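Local coordinates for protein exopolyphosphatase (Cytophaga hutchinsonii, PDB 3MDQ) that probably hydrolyses inorganic polyphosphate, releasing orthophosphate from the ends of the chain, as a member of the Ppx/GppA phosphatase family, at residues 172-177 and 253-258; 219-224 and 241-246; 233-238 and 295-300. All blocks are in the same frame, centred on the assembly; numbering follows the deposited sequence.

Contact 1. Residues 172-177 and 253-258; sequences VHDPMR and ASTRRE. With SO4 (sulfate ion), chain G.
P175 and T255 bring the two backbones closest, their CA atoms 5.0 Å apart, where the loop 172-177, with a cis peptide bond before P175, passes the start of helix 256-260. No backbone-to-backbone hydrogen bond spans the contact; instead water 1 donates to S254 O and accepts from M176 N. The one direct hydrogen bond is that of D174: CG stands anti to the backbone N (chi1 -179°), which carries OD1 across to R256 N at 2.9 Å. The amide reaches OD1 on its syn side, and the bond is fairly straight (N-H...O 161°). D174 takes up a first-turn N-H, where the helix end would probably favour a carboxylate; the start is also fixed by a capping box: E258 N donates to T255 OG1 at 3.2 Å, and T255 N to E258 OE1 at 3.0 Å. The R256 chain runs extended away from D174 to salt bridges with D271 and E267 of helix 267-286. Beside D174, P175 lays CB against the carbonyl oxygens of A253 and S254, the latter 3.5 Å away. A sulfate ion, probably from the crystallisation liquor, accepts at O3 from D174 N (2.9 Å) and is also bound by H171 NE2.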
loop_
_atom_site.group_PDB
_atom_site.type_symbol
_atom_site.label_atom_id
_atom_site.label_comp_id
_atom_site.label_asym_id
_atom_site.label_seq_id
_atom_site.Cartn_x
_atom_site.Cartn_y
_atom_site.Cartn_z
ATOM N N VAL A 172 -1.971 9.953 19.074
ATOM C CA VAL A 172 -3.178 9.152 19.172
ATOM C C VAL A 172 -2.994 8.273 20.403
ATOM O O VAL A 172 -1.963 7.637 20.569
ATOM C CB VAL A 172 -3.338 8.254 17.944
ATOM C CG1 VAL A 172 -4.629 7.461 18.064
ATOM C CG2 VAL A 172 -3.289 9.143 16.639
ATOM N N HIS A 173 -3.993 8.267 21.271
ATOM C CA HIS A 173 -3.903 7.517 22.514
ATOM C C HIS A 173 -4.138 6.024 22.304
ATOM O O HIS A 173 -4.665 5.587 21.277
ATOM C CB HIS A 173 -4.858 8.087 23.548
ATOM C CG HIS A 173 -4.505 9.481 23.949
ATOM N ND1 HIS A 173 -4.899 10.584 23.211
ATOM C CD2 HIS A 173 -3.763 9.953 24.979
ATOM C CE1 HIS A 173 -4.409 11.675 23.785
ATOM N NE2 HIS A 173 -3.744 11.326 24.875
ATOM N N ASP A 174 -3.714 5.243 23.289
ATOM C CA ASP A 174 -3.718 3.785 23.246
ATOM C C ASP A 174 -4.507 3.267 24.438
ATOM O O ASP A 174 -3.948 3.142 25.570
ATOM C CB ASP A 174 -2.273 3.317 23.355
ATOM C CG ASP A 174 -2.126 1.829 23.289
ATOM O OD1 ASP A 174 -2.898 1.179 22.578
ATOM O OD2 ASP A 174 -1.172 1.311 23.913
ATOM N N PRO A 175 -5.795 2.981 24.259
ATOM C CA PRO A 175 -6.592 2.979 23.030
ATOM C C PRO A 175 -7.139 4.356 22.663
ATOM O O PRO A 175 -7.049 5.324 23.422
ATOM C CB PRO A 175 -7.718 2.020 23.368
ATOM C CG PRO A 175 -7.950 2.304 24.790
ATOM C CD PRO A 175 -6.568 2.464 25.386
HETATM N N MSE A 176 -7.684 4.440 21.460
HETATM C CA MSE A 176 -8.140 5.705 20.896
HETATM C C MSE A 176 -9.268 6.309 21.725
HETATM O O MSE A 176 -10.133 5.600 22.232
HETATM C CB MSE A 176 -8.576 5.479 19.441
HETATM C CG MSE A 176 -9.294 6.637 18.819
HETATM SE SE MSE A 176 -9.632 6.429 16.931
HETATM C CE MSE A 176 -7.719 6.279 16.375
ATOM N N ARG A 177 -9.205 7.624 21.905
ATOM C CA ARG A 177 -10.181 8.376 22.601
ATOM C C ARG A 177 -11.090 9.167 21.662
ATOM O O ARG A 177 -10.722 9.460 20.537
ATOM C CB ARG A 177 -9.457 9.345 23.521
ATOM C CG ARG A 177 -8.588 8.669 24.543
ATOM C CD ARG A 177 -7.838 9.703 25.367
ATOM N NE ARG A 177 -7.000 9.026 26.335
ATOM C CZ ARG A 177 -6.254 9.649 27.244
ATOM N NH1 ARG A 177 -6.267 10.965 27.318
ATOM N NH2 ARG A 177 -5.499 8.940 28.066
ATOM N N ALA A 253 -11.326 -0.017 19.505
ATOM C CA ALA A 253 -11.317 -0.343 20.943
ATOM C C ALA A 253 -9.979 -0.925 21.406
ATOM O O ALA A 253 -9.696 -0.925 22.583
ATOM C CB ALA A 253 -12.450 -1.332 21.289
ATOM N N SER A 254 -9.201 -1.460 20.476
ATOM C CA SER A 254 -8.015 -2.231 20.758
ATOM C C SER A 254 -6.836 -1.405 21.254
ATOM O O SER A 254 -6.671 -0.233 20.909
ATOM C CB SER A 254 -7.593 -3.049 19.508
ATOM O OG SER A 254 -6.980 -2.195 18.529
ATOM N N THR A 255 -5.986 -2.064 22.044
ATOM C CA THR A 255 -4.677 -1.535 22.339
ATOM C C THR A 255 -3.628 -2.050 21.359
ATOM O O THR A 255 -3.812 -3.067 20.711
ATOM C CB THR A 255 -4.237 -1.887 23.772
ATOM O OG1 THR A 255 -4.004 -3.285 23.824
ATOM C CG2 THR A 255 -5.278 -1.500 24.787
ATOM N N ARG A 256 -2.515 -1.336 21.275
ATOM C CA ARG A 256 -1.394 -1.771 20.459
ATOM C C ARG A 256 -0.988 -3.212 20.816
ATOM O O ARG A 256 -0.766 -4.053 19.944
ATOM C CB ARG A 256 -0.186 -0.834 20.630
ATOM C CG ARG A 256 1.025 -1.279 19.854
ATOM C CD ARG A 256 2.206 -0.320 20.069
ATOM N NE ARG A 256 3.420 -0.900 19.510
ATOM C CZ ARG A 256 4.313 -1.607 20.186
ATOM N NH1 ARG A 256 4.158 -1.846 21.487
ATOM N NH2 ARG A 256 5.364 -2.085 19.540
ATOM N N ARG A 257 -0.870 -3.489 22.110
ATOM C CA ARG A 257 -0.469 -4.821 22.554
ATOM C C ARG A 257 -1.429 -5.898 22.077
ATOM O O ARG A 257 -1.003 -6.966 21.648
ATOM C CB ARG A 257 -0.355 -4.839 24.079
ATOM C CG ARG A 257 0.112 -6.154 24.636
ATOM C CD ARG A 257 1.461 -6.530 24.100
ATOM N NE ARG A 257 2.505 -5.564 24.415
ATOM C CZ ARG A 257 3.771 -5.738 24.060
ATOM N NH1 ARG A 257 4.104 -6.836 23.392
ATOM N NH2 ARG A 257 4.691 -4.830 24.370
ATOM N N GLU A 258 -2.730 -5.630 22.127
ATOM C CA GLU A 258 -3.737 -6.582 21.614
ATOM C C GLU A 258 -3.575 -6.792 20.114
ATOM O O GLU A 258 -3.694 -7.907 19.612
ATOM C CB GLU A 258 -5.142 -6.108 21.891
ATOM C CG GLU A 258 -5.492 -6.192 23.375
ATOM C CD GLU A 258 -6.774 -5.495 23.762
ATOM O OE1 GLU A 258 -7.261 -4.565 23.069
ATOM O OE2 GLU A 258 -7.270 -5.849 24.855
HETATM S S SO4 G . -1.140 7.074 25.569
HETATM O O1 SO4 G . -1.074 8.353 26.291
HETATM O O2 SO4 G . -0.561 7.384 24.246
HETATM O O3 SO4 G . -2.469 6.561 25.573
HETATM O O4 SO4 G . -0.288 6.076 26.224
HETATM O O HOH W 1 -7.321 2.122 19.641
#

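Contact 2. Residues 219-224 and 241-246; sequences EMNIQH and LPDFNR
A polar network of N221, H224, D243 and R246 joins two helices of the actin-like ATPase fold of the Ppx/GppA family, the end of helix 212-225 and the start of helix 241-253. The short segments' axes stand 10.7 Å apart at 100°, a wide spacing bridged by side chains. R246 grips N221 end-on: NH1 and NH2 both donate to N221 OD1, at 3.1 Å and 3.0 Å respectively. NH1 comes nearly in line with the C=O bond and NH2 on a lone pair, and the amide and guanidinium are nearly coplanar. With OD1 so occupied, the other end of the amide is directed at D243: N221 ND2 donates to D243 OD2 at 2.9 Å, from above the carboxylate plane. D243 OD1 in turn forms a salt bridge with R246 NH1 at 3.1 Å, closing a ring of three side chains that limits how the amide and guanidinium can turn. H224 adds a stack. Its CG is anti to the backbone N (chi1 -179°), extending the imidazole flat over one guanidinium face, centres 3.6 Å apart and planes at 4°; R246 CD makes a CH-pi contact with the same ring face. The bend of the arginine at chi3 turns its planar end against the H224 ring. Outside the network, D243 OD2 also accepts from H225 NE2, while N221 ND2 bonds to Y237 OH on strand 236-240, which links the two helices. Facing away from this contact, F244 packs on helix 267-286, and I222 lies against Y237.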
loop_
_atom_site.group_PDB
_atom_site.type_symbol
_atom_site.label_atom_id
_atom_site.label_comp_id
_atom_site.label_asym_id
_atom_site.label_seq_id
_atom_site.Cartn_x
_atom_site.Cartn_y
_atom_site.Cartn_z
ATOM N N GLU A 219 -7.972 -10.752 5.857
ATOM C CA GLU A 219 -7.543 -11.935 6.579
ATOM C C GLU A 219 -8.275 -12.073 7.915
ATOM O O GLU A 219 -8.672 -13.163 8.278
ATOM C CB GLU A 219 -6.020 -11.944 6.775
ATOM C CG GLU A 219 -5.246 -12.228 5.482
ATOM C CD GLU A 219 -3.724 -12.116 5.631
ATOM O OE1 GLU A 219 -3.237 -11.654 6.676
ATOM O OE2 GLU A 219 -3.013 -12.490 4.680
HETATM N N MSE A 220 -8.494 -10.954 8.613
HETATM C CA MSE A 220 -9.254 -10.963 9.877
HETATM C C MSE A 220 -10.673 -11.422 9.634
HETATM O O MSE A 220 -11.220 -12.164 10.420
HETATM C CB MSE A 220 -9.262 -9.579 10.532
HETATM C CG MSE A 220 -7.958 -9.175 11.120
HETATM SE SE MSE A 220 -7.847 -7.387 11.778
HETATM C CE MSE A 220 -8.889 -7.651 13.391
ATOM N N ASN A 221 -11.282 -10.979 8.532
ATOM C CA ASN A 221 -12.651 -11.324 8.262
ATOM C C ASN A 221 -12.799 -12.798 7.900
ATOM O O ASN A 221 -13.784 -13.447 8.254
ATOM C CB ASN A 221 -13.207 -10.478 7.137
ATOM C CG ASN A 221 -14.731 -10.362 7.200
ATOM O OD1 ASN A 221 -15.281 -9.998 8.247
ATOM N ND2 ASN A 221 -15.402 -10.719 6.096
ATOM N N ILE A 222 -11.827 -13.298 7.158
ATOM C CA ILE A 222 -11.773 -14.716 6.805
ATOM C C ILE A 222 -11.724 -15.574 8.067
ATOM O O ILE A 222 -12.465 -16.537 8.209
ATOM C CB ILE A 222 -10.583 -14.983 5.859
ATOM C CG1 ILE A 222 -10.897 -14.435 4.460
ATOM C CG2 ILE A 222 -10.214 -16.479 5.785
ATOM C CD1 ILE A 222 -9.631 -14.263 3.609
ATOM N N GLN A 223 -10.873 -15.181 8.995
ATOM C CA GLN A 223 -10.733 -15.918 10.251
ATOM C C GLN A 223 -12.014 -15.818 11.059
ATOM O O GLN A 223 -12.492 -16.828 11.586
ATOM C CB GLN A 223 -9.540 -15.400 11.055
ATOM C CG GLN A 223 -9.156 -16.240 12.277
ATOM C CD GLN A 223 -8.956 -17.736 11.949
ATOM O OE1 GLN A 223 -7.960 -18.139 11.334
ATOM N NE2 GLN A 223 -9.917 -18.561 12.370
ATOM N N HIS A 224 -12.613 -14.633 11.126
ATOM C CA HIS A 224 -13.837 -14.465 11.895
ATOM C C HIS A 224 -14.981 -15.316 11.360
ATOM O O HIS A 224 -15.751 -15.867 12.152
ATOM C CB HIS A 224 -14.252 -12.993 11.926
ATOM C CG HIS A 224 -15.487 -12.742 12.728
ATOM N ND1 HIS A 224 -16.720 -12.577 12.143
ATOM C CD2 HIS A 224 -15.680 -12.647 14.060
ATOM C CE1 HIS A 224 -17.625 -12.388 13.086
ATOM N NE2 HIS A 224 -17.017 -12.411 14.256
ATOM N N LEU A 241 -20.064 -4.049 4.229
ATOM C CA LEU A 241 -20.010 -2.916 5.194
ATOM C C LEU A 241 -20.243 -3.348 6.645
ATOM O O LEU A 241 -19.526 -2.873 7.536
ATOM C CB LEU A 241 -20.910 -1.772 4.814
ATOM C CG LEU A 241 -20.475 -1.171 3.492
ATOM C CD1 LEU A 241 -21.333 0.047 3.193
ATOM C CD2 LEU A 241 -18.991 -0.801 3.364
ATOM N N PRO A 242 -21.198 -4.245 6.903
ATOM C CA PRO A 242 -21.278 -4.762 8.284
ATOM C C PRO A 242 -19.997 -5.406 8.794
ATOM O O PRO A 242 -19.626 -5.231 9.973
ATOM C CB PRO A 242 -22.425 -5.749 8.222
ATOM C CG PRO A 242 -23.298 -5.201 7.193
ATOM C CD PRO A 242 -22.364 -4.677 6.108
ATOM N N ASP A 243 -19.309 -6.167 7.933
ATOM C CA ASP A 243 -18.054 -6.753 8.327
ATOM C C ASP A 243 -16.986 -5.678 8.595
ATOM O O ASP A 243 -16.252 -5.770 9.577
ATOM C CB ASP A 243 -17.617 -7.828 7.330
ATOM C CG ASP A 243 -18.344 -9.195 7.568
ATOM O OD1 ASP A 243 -19.023 -9.416 8.607
ATOM O OD2 ASP A 243 -18.193 -10.098 6.786
ATOM N N PHE A 244 -16.933 -4.659 7.746
ATOM C CA PHE A 244 -16.018 -3.535 7.958
ATOM C C PHE A 244 -16.332 -2.862 9.278
ATOM O O PHE A 244 -15.416 -2.544 10.066
ATOM C CB PHE A 244 -16.087 -2.474 6.841
ATOM C CG PHE A 244 -15.238 -1.290 7.142
ATOM C CD1 PHE A 244 -13.856 -1.387 7.062
ATOM C CD2 PHE A 244 -15.814 -0.126 7.619
ATOM C CE1 PHE A 244 -13.069 -0.296 7.382
ATOM C CE2 PHE A 244 -15.010 0.959 7.976
ATOM C CZ PHE A 244 -13.660 0.850 7.855
ATOM N N ASN A 245 -17.599 -2.621 9.549
ATOM C CA ASN A 245 -17.914 -1.934 10.809
ATOM C C ASN A 245 -17.612 -2.767 12.060
ATOM O O ASN A 245 -17.254 -2.211 13.104
ATOM C CB ASN A 245 -19.340 -1.392 10.768
ATOM C CG ASN A 245 -19.463 -0.143 9.893
ATOM O OD1 ASN A 245 -18.651 0.816 9.985
ATOM N ND2 ASN A 245 -20.477 -0.134 9.046
ATOM N N ARG A 246 -17.710 -4.091 11.977
ATOM C CA ARG A 246 -17.267 -4.941 13.077
ATOM C C ARG A 246 -15.768 -4.805 13.297
ATOM O O ARG A 246 -15.312 -4.648 14.450
ATOM C CB ARG A 246 -17.610 -6.417 12.829
ATOM C CG ARG A 246 -17.331 -7.344 14.025
ATOM C CD ARG A 246 -17.273 -8.822 13.623
ATOM N NE ARG A 246 -16.011 -9.169 12.951
ATOM C CZ ARG A 246 -15.849 -9.354 11.637
ATOM N NH1 ARG A 246 -16.858 -9.276 10.777
ATOM N NH2 ARG A 246 -14.648 -9.657 11.179
#

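Contact 3. Residues 233-238 and 295-300; sequences KQTSYL and STYSLK
T296 presents its side chain to the backbone of Q234 and T235 just where strand 291-295 ends. T296 CB lies 3.9 Å from T235 O. From there OG1 takes the position between the backbone N and the carbonyl carbon (chi1 68°), while T296 CG2 comes 3.5 Å from Q234 O. At the tip, T296 OG1 is 3.3 Å from T235 CA and shares water 2 with Q234 O. The main tie is the nearly straight hydrogen bond from T296 N to T235 O, 3.0 Å, although the donor stands above the carbonyl plane. With an alanine here, lacking OG1 and CG2, water 2 would probably lose its link to this segment and a gap would be likely to open beside Q234 O. T235 packs over one face of the Y297 ring, its CG2 methyl 3.6 Å from Y297 OH; that hydroxyl is hydrogen-bonded to a glycerol, probably from the crystallisation liquor. S236 and S295 form an antiparallel non-hydrogen-bonded pair, joining edge strand 236-240 to strand 291-295. On its other side strand 291-295 meets strand 206-210; S295 and Y297 touch A125 of helix 111-125, T235 OG1 is hydrogen-bonded to A125 O, and the chain continues into helix 299-309.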
loop_
_atom_site.group_PDB
_atom_site.type_symbol
_atom_site.label_atom_id
_atom_site.label_comp_id
_atom_site.label_asym_id
_atom_site.label_seq_id
_atom_site.Cartn_x
_atom_site.Cartn_y
_atom_site.Cartn_z
ATOM N N LYS A 233 -4.446 -17.157 -3.213
ATOM C CA LYS A 233 -4.923 -17.891 -4.375
ATOM C C LYS A 233 -6.078 -17.196 -5.105
ATOM O O LYS A 233 -6.690 -17.781 -5.990
ATOM C CB LYS A 233 -5.345 -19.304 -3.944
ATOM C CG LYS A 233 -4.213 -20.133 -3.331
ATOM C CD LYS A 233 -4.702 -21.534 -2.913
ATOM N N GLN A 234 -6.401 -15.949 -4.729
ATOM C CA GLN A 234 -7.406 -15.191 -5.477
ATOM C C GLN A 234 -6.992 -13.730 -5.484
ATOM O O GLN A 234 -6.214 -13.298 -4.630
ATOM C CB GLN A 234 -8.819 -15.396 -4.899
ATOM C CG GLN A 234 -9.038 -14.911 -3.496
ATOM C CD GLN A 234 -10.375 -15.384 -2.937
ATOM O OE1 GLN A 234 -10.605 -16.609 -2.787
ATOM N NE2 GLN A 234 -11.273 -14.440 -2.627
ATOM N N THR A 235 -7.517 -12.954 -6.430
ATOM C CA THR A 235 -7.036 -11.593 -6.588
ATOM C C THR A 235 -7.943 -10.532 -6.013
ATOM O O THR A 235 -7.560 -9.364 -5.924
ATOM C CB THR A 235 -6.731 -11.268 -8.015
ATOM O OG1 THR A 235 -7.893 -11.364 -8.802
ATOM C CG2 THR A 235 -5.643 -12.235 -8.566
ATOM N N SER A 236 -9.123 -10.902 -5.535
ATOM C CA SER A 236 -10.002 -9.951 -4.860
ATOM C C SER A 236 -10.738 -10.641 -3.725
ATOM O O SER A 236 -10.910 -11.856 -3.768
ATOM C CB SER A 236 -10.987 -9.341 -5.855
ATOM O OG SER A 236 -11.910 -10.296 -6.371
ATOM N N TYR A 237 -11.236 -9.832 -2.782
ATOM C CA TYR A 237 -12.038 -10.326 -1.662
ATOM C C TYR A 237 -13.040 -9.273 -1.310
ATOM O O TYR A 237 -12.649 -8.119 -1.042
ATOM C CB TYR A 237 -11.120 -10.624 -0.456
ATOM C CG TYR A 237 -11.861 -11.076 0.761
ATOM C CD1 TYR A 237 -12.176 -12.404 0.930
ATOM C CD2 TYR A 237 -12.306 -10.160 1.698
ATOM C CE1 TYR A 237 -12.904 -12.836 2.068
ATOM C CE2 TYR A 237 -13.053 -10.570 2.805
ATOM C CZ TYR A 237 -13.318 -11.923 2.982
ATOM O OH TYR A 237 -14.063 -12.337 4.085
ATOM N N LEU A 238 -14.326 -9.603 -1.283
ATOM C CA LEU A 238 -15.306 -8.587 -0.961
ATOM C C LEU A 238 -15.669 -8.626 0.517
ATOM O O LEU A 238 -16.087 -9.657 1.074
ATOM C CB LEU A 238 -16.550 -8.721 -1.804
ATOM C CG LEU A 238 -17.679 -7.714 -1.484
ATOM C CD1 LEU A 238 -18.489 -7.496 -2.735
ATOM C CD2 LEU A 238 -18.597 -8.138 -0.321
ATOM N N SER A 295 -8.395 -5.567 -3.336
ATOM C CA SER A 295 -7.503 -6.060 -4.380
ATOM C C SER A 295 -6.232 -6.597 -3.731
ATOM O O SER A 295 -5.581 -5.863 -3.011
ATOM C CB SER A 295 -7.140 -4.942 -5.377
ATOM O OG SER A 295 -6.016 -5.300 -6.182
ATOM N N THR A 296 -5.866 -7.833 -4.044
ATOM C CA THR A 296 -4.591 -8.365 -3.522
ATOM C C THR A 296 -3.387 -7.890 -4.322
ATOM O O THR A 296 -2.264 -8.139 -3.906
ATOM C CB THR A 296 -4.577 -9.881 -3.431
ATOM O OG1 THR A 296 -4.590 -10.424 -4.749
ATOM C CG2 THR A 296 -5.798 -10.399 -2.627
ATOM N N TYR A 297 -3.628 -7.211 -5.440
ATOM C CA TYR A 297 -2.561 -6.573 -6.255
ATOM C C TYR A 297 -2.453 -5.110 -5.912
ATOM O O TYR A 297 -3.457 -4.431 -5.660
ATOM C CB TYR A 297 -2.885 -6.680 -7.736
ATOM C CG TYR A 297 -2.763 -8.050 -8.361
ATOM C CD1 TYR A 297 -2.544 -9.203 -7.598
ATOM C CD2 TYR A 297 -2.891 -8.193 -9.727
ATOM C CE1 TYR A 297 -2.428 -10.430 -8.198
ATOM C CE2 TYR A 297 -2.767 -9.413 -10.324
ATOM C CZ TYR A 297 -2.549 -10.529 -9.550
ATOM O OH TYR A 297 -2.444 -11.757 -10.182
ATOM N N SER A 298 -1.232 -4.596 -5.919
ATOM C CA SER A 298 -0.971 -3.209 -5.622
ATOM C C SER A 298 0.237 -2.763 -6.491
ATOM O O SER A 298 0.359 -3.179 -7.632
ATOM C CB SER A 298 -0.773 -2.988 -4.126
ATOM O OG SER A 298 0.311 -3.711 -3.605
ATOM N N LEU A 299 1.085 -1.882 -5.976
ATOM C CA LEU A 299 2.130 -1.299 -6.802
ATOM C C LEU A 299 3.005 -2.303 -7.546
ATOM O O LEU A 299 3.245 -2.134 -8.737
ATOM C CB LEU A 299 3.036 -0.362 -5.971
ATOM C CG LEU A 299 4.221 0.262 -6.697
ATOM C CD1 LEU A 299 3.756 1.174 -7.812
ATOM C CD2 LEU A 299 5.062 1.047 -5.657
ATOM N N LYS A 300 3.496 -3.329 -6.857
ATOM C CA LYS A 300 4.456 -4.240 -7.487
ATOM C C LYS A 300 3.845 -4.958 -8.704
ATOM O O LYS A 300 4.492 -5.118 -9.740
ATOM C CB LYS A 300 5.031 -5.232 -6.468
ATOM C CG LYS A 300 4.069 -6.240 -5.887
ATOM C CD LYS A 300 4.565 -6.908 -4.575
ATOM C CE LYS A 300 3.594 -8.053 -4.053
ATOM N NZ LYS A 300 2.287 -7.478 -3.768
HETATM O O HOH W 2 -3.388 -12.936 -4.813
#

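From the N terminus, the chain first reaches 172-177; contact 1 joins this loop between helices 163-169 and 178-191 to the start of helix 256-260, after strands 206-210 and 236-240 and four helices, 178-191, 193-202, 212-225 and 241-253. Contact 2 is nested inside that long loop, closing a short one through strand 236-240 and joining helix 212-225 to helix 241-253. Contact 3 crosses both: 233-238 lies inside their loops, whereas 295-300 follows helix 267-286. It ties the edge strand into the six-stranded sheet. Contacts 2 and 3 touch directly, through a probable hydrogen bond and packing by Y237; contact 1 lies apart, about 8 Å from contact 2 at the nearest atoms.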